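Local coordinates for protein endonuclease V (Streptomyces avermitilis, PDB 3GOC) that probably acts in DNA repair as a magnesium-dependent endonuclease that nicks DNA at the second phosphodiester bond 3' to a deoxyinosine, at residues 15-20 with 86-91; 27-32 with 188-193; 40-45 with 108-113; 48-53 with 222-227; 151-156 with 173-178. All blocks are in the same frame, centred on the assembly; numbering follows the deposited sequence.

Interaction 1: 15-20 with 86-91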
# COMPACT_ATOMS: atom_id res chain seq x y z
N GLU A 15 25.11 6.75 29.69
CA GLU A 15 25.16 5.36 30.14
C GLU A 15 23.77 4.88 30.50
O GLU A 15 23.38 3.77 30.13
CB GLU A 15 26.08 5.23 31.36
CG GLU A 15 26.26 3.79 31.81
CD GLU A 15 27.09 3.67 33.07
OE1 GLU A 15 27.49 2.54 33.42
OE2 GLU A 15 27.33 4.71 33.73
N GLU A 16 23.01 5.71 31.20
CA GLU A 16 21.65 5.34 31.62
C GLU A 16 20.74 5.21 30.41
O GLU A 16 19.93 4.29 30.33
CB GLU A 16 21.07 6.40 32.57
CG GLU A 16 21.89 6.61 33.83
CD GLU A 16 21.29 7.65 34.77
OE1 GLU A 16 20.51 8.51 34.31
OE2 GLU A 16 21.62 7.61 35.97
N ALA A 17 20.87 6.13 29.46
CA ALA A 17 20.03 6.10 28.27
C ALA A 17 20.30 4.85 27.44
O ALA A 17 19.36 4.19 26.98
CB ALA A 17 20.25 7.37 27.43
N ARG A 18 21.57 4.53 27.22
CA ARG A 18 21.90 3.34 26.45
C ARG A 18 21.39 2.10 27.17
O ARG A 18 20.93 1.14 26.54
CB ARG A 18 23.42 3.22 26.24
CG ARG A 18 24.00 4.28 25.32
CD ARG A 18 25.38 3.86 24.84
NE ARG A 18 26.30 3.65 25.96
CZ ARG A 18 27.04 4.61 26.51
NH1 ARG A 18 27.84 4.33 27.53
NH2 ARG A 18 27.00 5.84 26.02
N ALA A 19 21.44 2.11 28.50
CA ALA A 19 20.96 0.98 29.29
C ALA A 19 19.46 0.81 29.08
O ALA A 19 18.97 -0.32 29.00
CB ALA A 19 21.27 1.20 30.77
N VAL A 20 18.73 1.92 28.99
CA VAL A 20 17.29 1.86 28.77
C VAL A 20 17.04 1.25 27.39
O VAL A 20 16.16 0.40 27.23
CB VAL A 20 16.63 3.27 28.84
CG1 VAL A 20 15.17 3.19 28.39
CG2 VAL A 20 16.71 3.81 30.26
N PRO A 86 23.90 12.05 19.43
CA PRO A 86 23.55 11.15 18.33
C PRO A 86 23.41 9.71 18.84
O PRO A 86 24.26 9.23 19.59
CB PRO A 86 24.71 11.32 17.36
CG PRO A 86 25.03 12.78 17.53
CD PRO A 86 25.00 12.95 19.04
N GLY A 87 22.34 9.04 18.43
CA GLY A 87 22.11 7.68 18.87
C GLY A 87 21.14 7.63 20.04
O GLY A 87 20.58 6.58 20.35
N LEU A 88 20.94 8.77 20.69
CA LEU A 88 20.04 8.88 21.84
C LEU A 88 19.07 10.04 21.66
O LEU A 88 18.51 10.55 22.63
CB LEU A 88 20.83 9.10 23.12
CG LEU A 88 21.88 8.04 23.49
CD1 LEU A 88 22.69 8.53 24.69
CD2 LEU A 88 21.20 6.71 23.82
N LEU A 89 18.86 10.45 20.41
CA LEU A 89 17.99 11.57 20.11
C LEU A 89 16.54 11.42 20.55
O LEU A 89 15.87 12.41 20.85
CB LEU A 89 18.05 11.89 18.62
CG LEU A 89 19.43 12.31 18.10
CD1 LEU A 89 19.32 12.69 16.63
CD2 LEU A 89 19.96 13.48 18.91
N ALA A 90 16.05 10.19 20.59
CA ALA A 90 14.66 9.95 21.00
C ALA A 90 14.41 10.35 22.44
O ALA A 90 13.28 10.69 22.81
CB ALA A 90 14.30 8.49 20.80
N PHE A 91 15.44 10.31 23.28
CA PHE A 91 15.25 10.67 24.67
C PHE A 91 14.91 12.14 24.88
O PHE A 91 14.51 12.55 25.97
CB PHE A 91 16.47 10.29 25.51
CG PHE A 91 16.60 8.80 25.70
CD1 PHE A 91 17.29 8.03 24.77
CD2 PHE A 91 15.99 8.18 26.78
CE1 PHE A 91 17.37 6.64 24.92
CE2 PHE A 91 16.05 6.80 26.94
CZ PHE A 91 16.75 6.02 26.01

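Interaction 2: 27-32 with 188-193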
# COMPACT_ATOMS: atom_id res chain seq x y z
N ARG A 27 11.63 -5.87 24.22
CA ARG A 27 10.18 -5.91 24.14
C ARG A 27 9.70 -5.75 22.69
O ARG A 27 8.52 -5.92 22.41
CB ARG A 27 9.57 -4.81 25.02
CG ARG A 27 9.85 -5.00 26.51
CD ARG A 27 8.58 -4.86 27.33
NE ARG A 27 8.19 -3.47 27.52
CZ ARG A 27 8.82 -2.61 28.32
NH1 ARG A 27 8.40 -1.36 28.43
NH2 ARG A 27 9.88 -3.02 29.01
N VAL A 28 10.62 -5.45 21.79
CA VAL A 28 10.28 -5.27 20.38
C VAL A 28 9.80 -6.56 19.74
O VAL A 28 10.41 -7.62 19.92
CB VAL A 28 11.48 -4.72 19.58
CG1 VAL A 28 11.13 -4.64 18.10
CG2 VAL A 28 11.86 -3.33 20.10
N ILE A 29 8.70 -6.48 18.99
CA ILE A 29 8.14 -7.63 18.29
C ILE A 29 8.41 -7.45 16.80
O ILE A 29 8.04 -6.44 16.21
CB ILE A 29 6.63 -7.75 18.56
CG1 ILE A 29 6.41 -8.07 20.05
CG2 ILE A 29 6.02 -8.83 17.68
CD1 ILE A 29 4.95 -8.03 20.49
N LEU A 30 9.06 -8.45 16.21
CA LEU A 30 9.43 -8.39 14.79
C LEU A 30 8.70 -9.39 13.89
O LEU A 30 8.70 -9.23 12.67
CB LEU A 30 10.94 -8.60 14.65
CG LEU A 30 11.88 -7.60 15.33
CD1 LEU A 30 13.31 -8.09 15.24
CD2 LEU A 30 11.73 -6.23 14.68
N ASP A 31 8.09 -10.41 14.48
CA ASP A 31 7.41 -11.41 13.67
C ASP A 31 5.90 -11.26 13.54
O ASP A 31 5.22 -12.17 13.07
CB ASP A 31 7.76 -12.81 14.18
CG ASP A 31 9.16 -13.24 13.78
OD1 ASP A 31 9.63 -14.30 14.23
OD2 ASP A 31 9.80 -12.49 12.99
N GLU A 32 5.37 -10.11 13.96
CA GLU A 32 3.94 -9.83 13.82
C GLU A 32 3.81 -9.03 12.53
O GLU A 32 4.32 -7.92 12.42
CB GLU A 32 3.41 -9.00 15.00
CG GLU A 32 1.90 -8.76 14.90
CD GLU A 32 1.31 -8.09 16.13
OE1 GLU A 32 1.96 -8.08 17.20
OE2 GLU A 32 0.17 -7.58 16.02
N GLY A 188 9.30 -0.62 13.23
CA GLY A 188 9.41 -0.05 14.55
C GLY A 188 9.06 -1.12 15.56
O GLY A 188 9.91 -1.58 16.33
N HIS A 189 7.80 -1.54 15.54
CA HIS A 189 7.29 -2.53 16.48
C HIS A 189 5.98 -3.13 15.95
O HIS A 189 5.14 -2.42 15.40
CB HIS A 189 7.05 -1.85 17.83
CG HIS A 189 6.52 -2.75 18.90
ND1 HIS A 189 7.16 -3.90 19.29
CD2 HIS A 189 5.45 -2.61 19.72
CE1 HIS A 189 6.52 -4.43 20.32
NE2 HIS A 189 5.48 -3.67 20.60
N ARG A 190 5.83 -4.45 16.09
CA ARG A 190 4.63 -5.16 15.67
C ARG A 190 4.20 -5.02 14.21
O ARG A 190 3.01 -5.09 13.90
CB ARG A 190 3.47 -4.77 16.60
CG ARG A 190 3.70 -5.13 18.07
CD ARG A 190 2.48 -4.79 18.91
NE ARG A 190 1.29 -5.48 18.42
CZ ARG A 190 0.05 -5.04 18.56
NH1 ARG A 190 -0.19 -3.90 19.18
NH2 ARG A 190 -0.96 -5.73 18.04
N VAL A 191 5.17 -4.82 13.31
CA VAL A 191 4.90 -4.71 11.88
C VAL A 191 6.09 -5.31 11.14
O VAL A 191 7.23 -5.11 11.58
CB VAL A 191 4.76 -3.23 11.43
CG1 VAL A 191 4.43 -3.16 9.95
CG2 VAL A 191 3.70 -2.52 12.24
N ASP A 192 5.88 -6.06 10.06
CA ASP A 192 7.04 -6.59 9.34
C ASP A 192 7.39 -5.68 8.17
O ASP A 192 6.65 -4.74 7.86
CB ASP A 192 6.87 -8.06 8.90
CG ASP A 192 5.75 -8.30 7.90
OD1 ASP A 192 5.31 -7.37 7.21
OD2 ASP A 192 5.30 -9.47 7.80
N LEU A 193 8.54 -5.91 7.54
CA LEU A 193 8.98 -5.05 6.45
C LEU A 193 8.03 -4.99 5.27
O LEU A 193 7.84 -3.92 4.70
CB LEU A 193 10.38 -5.43 5.98
CG LEU A 193 11.53 -4.73 6.69
CD1 LEU A 193 12.85 -5.18 6.08
CD2 LEU A 193 11.39 -3.21 6.56
O HOH W 1 9.43 -6.79 11.85
O HOH W 2 0.33 -5.16 14.68

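Interaction 3: 40-45 with 108-113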
# COMPACT_ATOMS: atom_id res chain seq x y z
N GLY A 40 -8.88 0.98 8.66
CA GLY A 40 -8.63 1.46 10.01
C GLY A 40 -8.02 2.85 9.99
O GLY A 40 -8.27 3.63 9.07
N ARG A 41 -7.20 3.15 11.00
CA ARG A 41 -6.55 4.45 11.12
C ARG A 41 -5.03 4.33 11.00
O ARG A 41 -4.45 3.29 11.33
CB ARG A 41 -6.88 5.09 12.48
CG ARG A 41 -8.19 5.88 12.56
CD ARG A 41 -9.45 5.02 12.50
NE ARG A 41 -10.66 5.86 12.53
CZ ARG A 41 -11.24 6.31 13.64
NH1 ARG A 41 -10.74 6.02 14.83
NH2 ARG A 41 -12.32 7.07 13.56
N VAL A 42 -4.40 5.39 10.51
CA VAL A 42 -2.95 5.42 10.39
C VAL A 42 -2.57 6.83 10.84
O VAL A 42 -3.20 7.82 10.44
CB VAL A 42 -2.49 5.13 8.94
CG1 VAL A 42 -3.08 6.14 7.98
CG2 VAL A 42 -0.97 5.08 8.85
N THR A 43 -1.56 6.91 11.69
CA THR A 43 -1.17 8.18 12.29
C THR A 43 0.27 8.61 12.09
O THR A 43 1.19 7.81 12.25
CB THR A 43 -1.45 8.11 13.81
OG1 THR A 43 -2.85 7.88 14.02
CG2 THR A 43 -1.02 9.38 14.52
N GLY A 44 0.45 9.87 11.74
CA GLY A 44 1.80 10.37 11.58
C GLY A 44 2.20 11.13 12.82
O GLY A 44 1.38 11.78 13.47
N VAL A 45 3.48 11.04 13.19
CA VAL A 45 3.99 11.77 14.34
C VAL A 45 5.27 12.45 13.89
O VAL A 45 6.04 11.90 13.11
CB VAL A 45 4.32 10.84 15.54
CG1 VAL A 45 3.03 10.39 16.22
CG2 VAL A 45 5.13 9.64 15.08
N PRO A 108 -4.47 5.60 17.62
CA PRO A 108 -3.76 5.94 16.38
C PRO A 108 -3.72 4.87 15.31
O PRO A 108 -3.49 5.17 14.14
CB PRO A 108 -2.37 6.29 16.89
CG PRO A 108 -2.18 5.34 18.03
CD PRO A 108 -3.53 5.37 18.73
N GLY A 109 -3.97 3.62 15.69
CA GLY A 109 -3.90 2.54 14.73
C GLY A 109 -2.43 2.21 14.53
O GLY A 109 -1.77 1.73 15.45
N LEU A 110 -1.92 2.47 13.33
CA LEU A 110 -0.51 2.24 13.03
C LEU A 110 0.18 3.60 13.05
O LEU A 110 -0.27 4.53 12.39
CB LEU A 110 -0.37 1.60 11.64
CG LEU A 110 1.01 1.30 11.07
CD1 LEU A 110 1.63 2.56 10.52
CD2 LEU A 110 1.89 0.68 12.12
N ILE A 111 1.27 3.72 13.82
CA ILE A 111 1.99 4.99 13.90
C ILE A 111 3.17 5.01 12.94
O ILE A 111 3.99 4.10 12.92
CB ILE A 111 2.53 5.26 15.33
CG1 ILE A 111 1.37 5.32 16.34
CG2 ILE A 111 3.30 6.57 15.35
CD1 ILE A 111 0.78 3.98 16.67
N VAL A 112 3.23 6.06 12.12
CA VAL A 112 4.31 6.23 11.16
C VAL A 112 5.17 7.41 11.61
O VAL A 112 4.71 8.55 11.62
CB VAL A 112 3.74 6.51 9.74
CG1 VAL A 112 4.88 6.63 8.73
CG2 VAL A 112 2.78 5.39 9.33
N CYS A 113 6.41 7.12 12.00
CA CYS A 113 7.33 8.16 12.46
C CYS A 113 8.20 8.67 11.33
O CYS A 113 8.58 7.91 10.43
CB CYS A 113 8.24 7.61 13.56
SG CYS A 113 7.38 7.03 15.03

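Interaction 4: 48-53 with 222-227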
# COMPACT_ATOMS: atom_id res chain seq x y z
N ALA A 48 9.04 19.36 16.25
CA ALA A 48 9.74 20.57 15.83
C ALA A 48 10.42 21.12 17.08
O ALA A 48 9.79 21.29 18.12
CB ALA A 48 8.75 21.60 15.28
N TYR A 49 11.72 21.37 16.99
CA TYR A 49 12.49 21.90 18.11
C TYR A 49 12.66 23.40 17.97
O TYR A 49 12.92 23.91 16.88
CB TYR A 49 13.88 21.27 18.16
CG TYR A 49 13.89 19.83 18.61
CD1 TYR A 49 13.72 18.79 17.70
CD2 TYR A 49 14.06 19.51 19.96
CE1 TYR A 49 13.71 17.46 18.12
CE2 TYR A 49 14.06 18.19 20.39
CZ TYR A 49 13.88 17.17 19.47
OH TYR A 49 13.87 15.87 19.90
N ASP A 50 12.51 24.11 19.08
CA ASP A 50 12.70 25.55 19.05
C ASP A 50 14.19 25.84 19.20
O ASP A 50 14.88 25.16 19.96
CB ASP A 50 11.92 26.22 20.18
CG ASP A 50 11.76 27.71 19.95
OD1 ASP A 50 12.53 28.50 20.53
OD2 ASP A 50 10.86 28.08 19.17
N ASP A 51 14.68 26.85 18.49
CA ASP A 51 16.10 27.19 18.58
C ASP A 51 16.43 28.18 19.68
O ASP A 51 17.59 28.31 20.06
CB ASP A 51 16.60 27.78 17.25
CG ASP A 51 16.57 26.78 16.12
OD1 ASP A 51 16.81 25.58 16.38
OD2 ASP A 51 16.32 27.20 14.97
N GLU A 52 15.42 28.88 20.19
CA GLU A 52 15.64 29.89 21.22
C GLU A 52 15.41 29.41 22.64
O GLU A 52 16.03 29.91 23.57
CB GLU A 52 14.78 31.11 20.94
CG GLU A 52 15.19 31.87 19.69
CD GLU A 52 16.61 32.40 19.76
OE1 GLU A 52 16.96 33.00 20.79
OE2 GLU A 52 17.37 32.21 18.78
N ARG A 53 14.50 28.46 22.81
CA ARG A 53 14.24 27.91 24.14
C ARG A 53 14.28 26.39 24.07
O ARG A 53 14.05 25.81 23.02
CB ARG A 53 12.90 28.42 24.68
CG ARG A 53 11.73 28.34 23.74
CD ARG A 53 10.85 29.57 23.92
NE ARG A 53 9.47 29.36 23.50
CZ ARG A 53 8.56 28.72 24.23
NH1 ARG A 53 8.89 28.23 25.42
NH2 ARG A 53 7.33 28.57 23.77
N ARG A 222 3.48 24.57 13.02
CA ARG A 222 2.52 25.63 13.32
C ARG A 222 2.34 25.78 14.83
O ARG A 222 2.31 26.89 15.35
CB ARG A 222 1.16 25.33 12.68
CG ARG A 222 0.16 26.47 12.87
CD ARG A 222 -1.20 26.14 12.28
NE ARG A 222 -1.92 25.15 13.07
CZ ARG A 222 -3.09 24.63 12.71
NH1 ARG A 222 -3.67 25.01 11.58
NH2 ARG A 222 -3.69 23.75 13.50
N ALA A 223 2.23 24.65 15.52
CA ALA A 223 2.05 24.66 16.97
C ALA A 223 3.27 25.26 17.68
O ALA A 223 3.13 25.90 18.72
CB ALA A 223 1.77 23.25 17.48
N LEU A 224 4.46 25.04 17.12
CA LEU A 224 5.67 25.59 17.72
C LEU A 224 5.66 27.12 17.57
O LEU A 224 6.03 27.84 18.51
CB LEU A 224 6.93 25.02 17.05
CG LEU A 224 8.26 25.65 17.46
CD1 LEU A 224 8.46 25.57 18.97
CD2 LEU A 224 9.40 24.96 16.73
N LYS A 225 5.25 27.59 16.40
CA LYS A 225 5.16 29.03 16.14
C LYS A 225 4.19 29.66 17.14
O LYS A 225 4.47 30.71 17.72
CB LYS A 225 4.65 29.27 14.71
CG LYS A 225 4.38 30.73 14.37
CD LYS A 225 3.51 30.85 13.12
CE LYS A 225 2.12 30.27 13.36
NZ LYS A 225 1.23 30.38 12.17
N GLU A 226 3.05 29.00 17.34
CA GLU A 226 2.04 29.49 18.27
C GLU A 226 2.53 29.49 19.72
O GLU A 226 2.24 30.41 20.48
CB GLU A 226 0.77 28.64 18.13
CG GLU A 226 0.09 28.83 16.77
CD GLU A 226 -0.98 27.79 16.47
OE1 GLU A 226 -1.67 27.96 15.44
OE2 GLU A 226 -1.12 26.81 17.23
N ALA A 227 3.28 28.46 20.08
CA ALA A 227 3.80 28.34 21.44
C ALA A 227 4.82 29.44 21.76
O ALA A 227 4.87 29.93 22.89
CB ALA A 227 4.45 26.97 21.64

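Interaction 5: 151-156 with 173-178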
# COMPACT_ATOMS: atom_id res chain seq x y z
N GLU A 151 21.67 -0.53 -2.35
CA GLU A 151 21.82 -0.59 -3.80
C GLU A 151 20.59 0.15 -4.32
O GLU A 151 19.52 0.08 -3.70
CB GLU A 151 21.76 -2.04 -4.29
CG GLU A 151 22.88 -2.93 -3.79
CD GLU A 151 24.22 -2.65 -4.46
OE1 GLU A 151 25.20 -3.36 -4.14
OE2 GLU A 151 24.28 -1.73 -5.30
N ASP A 152 20.72 0.86 -5.43
CA ASP A 152 19.58 1.58 -5.99
C ASP A 152 18.45 0.60 -6.29
O ASP A 152 18.65 -0.39 -6.99
CB ASP A 152 19.96 2.30 -7.29
CG ASP A 152 20.89 3.47 -7.06
OD1 ASP A 152 20.55 4.34 -6.23
OD2 ASP A 152 21.95 3.52 -7.72
N PRO A 153 17.25 0.84 -5.74
CA PRO A 153 16.14 -0.06 -6.00
C PRO A 153 15.67 0.14 -7.45
O PRO A 153 16.12 1.07 -8.12
CB PRO A 153 15.08 0.38 -4.99
CG PRO A 153 15.35 1.84 -4.85
CD PRO A 153 16.86 1.90 -4.79
N GLY A 154 14.78 -0.73 -7.92
CA GLY A 154 14.27 -0.58 -9.28
C GLY A 154 13.70 0.81 -9.45
O GLY A 154 13.31 1.46 -8.48
N ALA A 155 13.65 1.28 -10.69
CA ALA A 155 13.12 2.61 -10.98
C ALA A 155 11.61 2.77 -10.76
O ALA A 155 11.16 3.83 -10.32
CB ALA A 155 13.49 3.01 -12.41
N PRO A 156 10.81 1.74 -11.07
CA PRO A 156 9.37 1.89 -10.87
C PRO A 156 8.93 2.01 -9.42
O PRO A 156 9.56 1.44 -8.53
CB PRO A 156 8.80 0.63 -11.52
CG PRO A 156 9.84 0.27 -12.56
CD PRO A 156 11.12 0.51 -11.81
N ALA A 173 15.14 0.55 1.14
CA ALA A 173 15.06 1.80 0.41
C ALA A 173 13.83 1.48 -0.46
O ALA A 173 13.80 0.46 -1.15
CB ALA A 173 16.29 2.01 -0.45
N LEU A 174 12.82 2.34 -0.41
CA LEU A 174 11.59 2.11 -1.15
C LEU A 174 11.27 3.22 -2.13
O LEU A 174 11.24 4.39 -1.76
CB LEU A 174 10.43 1.97 -0.17
CG LEU A 174 9.03 1.74 -0.75
CD1 LEU A 174 8.97 0.35 -1.38
CD2 LEU A 174 7.99 1.86 0.35
N ARG A 175 11.03 2.84 -3.39
CA ARG A 175 10.69 3.80 -4.42
C ARG A 175 9.21 4.14 -4.27
O ARG A 175 8.35 3.34 -4.63
CB ARG A 175 10.94 3.19 -5.81
CG ARG A 175 10.83 4.18 -6.96
CD ARG A 175 12.09 5.03 -7.09
NE ARG A 175 13.25 4.23 -7.52
CZ ARG A 175 14.48 4.71 -7.66
NH1 ARG A 175 14.74 5.98 -7.41
NH2 ARG A 175 15.47 3.91 -8.05
N THR A 176 8.91 5.32 -3.72
CA THR A 176 7.51 5.72 -3.54
C THR A 176 7.01 6.48 -4.76
O THR A 176 5.80 6.54 -5.00
CB THR A 176 7.34 6.59 -2.27
OG1 THR A 176 8.33 7.63 -2.25
CG2 THR A 176 7.49 5.73 -1.01
N GLN A 177 7.93 7.06 -5.53
CA GLN A 177 7.56 7.77 -6.75
C GLN A 177 8.51 7.37 -7.87
O GLN A 177 9.73 7.33 -7.69
CB GLN A 177 7.58 9.28 -6.54
CG GLN A 177 6.39 9.82 -5.75
CD GLN A 177 5.06 9.50 -6.42
OE1 GLN A 177 4.91 9.64 -7.64
NE2 GLN A 177 4.08 9.09 -5.62
N SER A 178 7.93 7.07 -9.03
CA SER A 178 8.66 6.65 -10.21
C SER A 178 9.82 7.55 -10.59
O SER A 178 9.66 8.76 -10.75
CB SER A 178 7.69 6.55 -11.40
OG SER A 178 8.28 5.85 -12.48

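Interaction 1: 15-20 with 86-91
Phe91 O accepts two hydrogen bonds, from Ser81 OG and Trp10 NE1, and they fix the residue whose ring packs against Ala17 and Val20. Phe91 N in turn donates to Leu88 O at 3.1 Å, and this oxygen lies at the edge of the Phe91 ring. No hydrogen bond crosses between 15-20 and 86-91. The contact is apolar.

Ala17 CB makes a CH-pi contact with Phe91. It stands 3.9 Å from the ring centroid and 11° off the ring normal, over the centre of one face. The ring tip also reaches the helix backbone, with Phe91 CZ 3.3 Å from Ala17 O. Val20 comes in at the rim, its CB 3.9 Å from Phe91 CZ. Val20 CG1 is anti to the backbone N (chi1 171°), which sets this methyl in the ring plane. Both methyls of Leu88 reach Ala17; Leu88 CD2 is 3.8 Å from Ala17 CB and also touches Arg18 CG.

A serine in place of Phe91 would probably open a gap beside Val20 and deprive the Ala17 methyl of the ring face it rests on.

His129 meets the Phe91 ring edge-to-face. Gln21, on helix 14-24, bonds Gly87 O through its NE2. The chemistry implies that between the two segments the hold is buried carbon, and that the Gln21 bond adds a polar tie from the same helix.

Interaction 2: 27-32 with 188-193
His189 holds its CG anti to the backbone N (chi1 180°), which carries the imidazole to the backbone of Ile29. Glu32 also has CG anti to its backbone N (chi1 -177°) and an extended chain, while Arg190 bends at chi3, and the two charged ends come together side by side.

Ile29 N donates to His189 ND1 at 3.0 Å. The bond is nearly straight, and the donor lies close to the ring plane. Next along the chain, Arg190 N donates to Ile29 O at 3.0 Å. Ile29 CG1 packs against His189 CE1 at 3.7 Å. One face of the same ring carries Arg190 CG over its centre.

The salt bridge is a side-on grip with one nitrogen for each oxygen. Arg190 NE gives a bond of 2.9 Å to Glu32 OE1, almost in the guanidinium plane. Arg190 NH2 gives one of 3.0 Å to Glu32 OE2, on its syn lone pair. The two planes are twisted by 45°, so the pair is not coplanar. Arg190 NH1 has its own partner, Gly135 O.

Two waters extend the contact. One donates to Leu30 O at 2.7 Å and also to Val191 O. The other donates to Glu32 OE2 at 2.8 Å and also to Arg190 O.

Gly188 and His189 form a classic beta bulge opposite Thr138 of strand 138-142. Asp192, which also bonds His195 through OD1, is the N-cap of helix 193-202. The segment 27-32 runs alongside the end of strand 183-189 and the residues after it, with Val28 packed on Val132 of helix 126-134.

Interaction 3: 40-45 with 108-113
Val45 CG2 packs against two side chains of the next strand, 3.6 Å from Ile111 CG2 and 3.4 Å from Cys113 SG. This methyl sits in the crowded position between backbone N and carbonyl carbon (chi1 of Val45, measured to CG1, is -75°). Helix 126-134 covers this side of the sheet, with Leu130 on both Ile111 and Cys113. On the other side Val42 CG2 lies 3.8 Å from Val112 CG2 and also touches Leu110 CD1.

Between the two apolar layers run the backbones of a parallel pair, in register from Val42 with Leu110 to Val45 with Cys113. Thr43 carries the middle of the ladder. Its N donates to Leu110 O at 2.8 Å and its O accepts from Val112 N at 2.7 Å, both nearly straight. Val45 N then donates to Val112 O at 3.2 Å.

Strands 41-49 and 110-114 are neighbours in the central sheet of an RNase H-like fold. Each leads straight to a magnesium ligand, Asp46 on one and Asp114 on the other.

Toward the start of the strands the ladder weakens, and Leu110 N reaches Arg41 O in a weak bond. Gly109 has positive phi, and a side chain there would collide with Arg41 O. At this edge the Thr43 hydroxyl, anti to its own carbonyl carbon (chi1 -61°), donates to Pro108 O at 2.8 Å, in the carbonyl plane and on a lone pair.

Interaction 4: 48-53 with 222-227
Arg53 turns the edge of its guanidinium toward the helix, where Ala227 C lies in its plane. Arg53 NH2 comes 2.9 Å from Ala227 O, which is set obliquely to the group, and also approaches the Ala227 methyl.

The carboxylate of Asp50 is the second flat group. Asp50 OD2 lies 3.5 Å from Leu224 CD1, a contact of oxygen with methyl. Asp50 OD1 is gripped by two backbone donors of its own loop. Glu52 N meets it at 2.9 Å from above the carboxylate plane, and Arg53 N at 3.0 Å on the anti lone pair. The first of these makes an Asx turn. With an alanine in place of Asp50, Glu52 N and Arg53 N would probably lose their shared acceptor, and the turn from Asp50 to Arg53 would be less firmly held.

Leu224 is the main apolar residue here. Its CG is anti to the backbone N (chi1 172°), and its branches part over the strand end: CD1 goes to Asp50, while CD2 touches Ala48 CB at 3.7 Å and Tyr49 O.

Ala48 is two residues past the magnesium ligand Asp46. Helix 211-228 lies against the end of strand 41-49 and also packs on strands 55-64 and 70-79, through Leu224 on Val57 and Ala227 on Val77.

Interaction 5: 151-156 with 173-178
Arg175 donates every hydrogen bond between the two segments. Its NE reaches Gly154 O at 2.9 Å (161° at the hydrogen), with the oxygen in the guanidinium plane. Its NH2 reaches the same Gly154 O at 3.3 Å, so two nitrogens grip one oxygen side-on, from the same face of the carbonyl plane. Arg175 NH2 also donates to Pro153 O at 2.9 Å, standing above that carbonyl plane. NH1 is taken by Val180 O. The guanidinium is thus held flat among backbone carbonyls.

The shape of the arginine allows this. CG is anti to the backbone N (chi1 -171°), and bends at chi2 and chi3 then curl the chain over the 153-156 backbone. Arg175 CG lies 3.4 Å from both Ala155 O and Pro156 O.

Van der Waals packing covers one face of the guanidinium, where Pro153 CG lies 3.8 Å from Arg175 NH2 and the two side chains cross at about a right angle. Apolar contact is modest: Pro153 CD faces Ala173 CB at 4.4 Å.

The contact also borders the dimer partner. Ser178 OG hydrogen-bonds Gly9 N of the second subunit, and Ala155 and Pro156 pack on the same Gly9.

In the fold, one arginine just after strand 168-174 ties down, through main-chain oxygens, the connection between strands 149-150 and 160-165, at one border of the mixed sheet within this chain.

Overall arrangement
Interaction 3 is the core contact: its centre lies about 9 Å from that of the chain, and it joins two parallel strands by a backbone ladder. Interaction 1 is also buried, but it is a helix against a loop with no hydrogen bond between its segments. Interaction 4 is a surface contact. It shares strand 41-49 with interaction 3, and in sequence their segments there lie after and before the magnesium ligand Asp46. Interactions 2 and 5 are partly buried and more polar. In each an arginine side chain makes much of the polar contact: one pairs with a carboxylate, the other with carbonyls. Interaction 2 touches interaction 3 through Val191 and Leu110. Interaction 5 alone meets the second subunit.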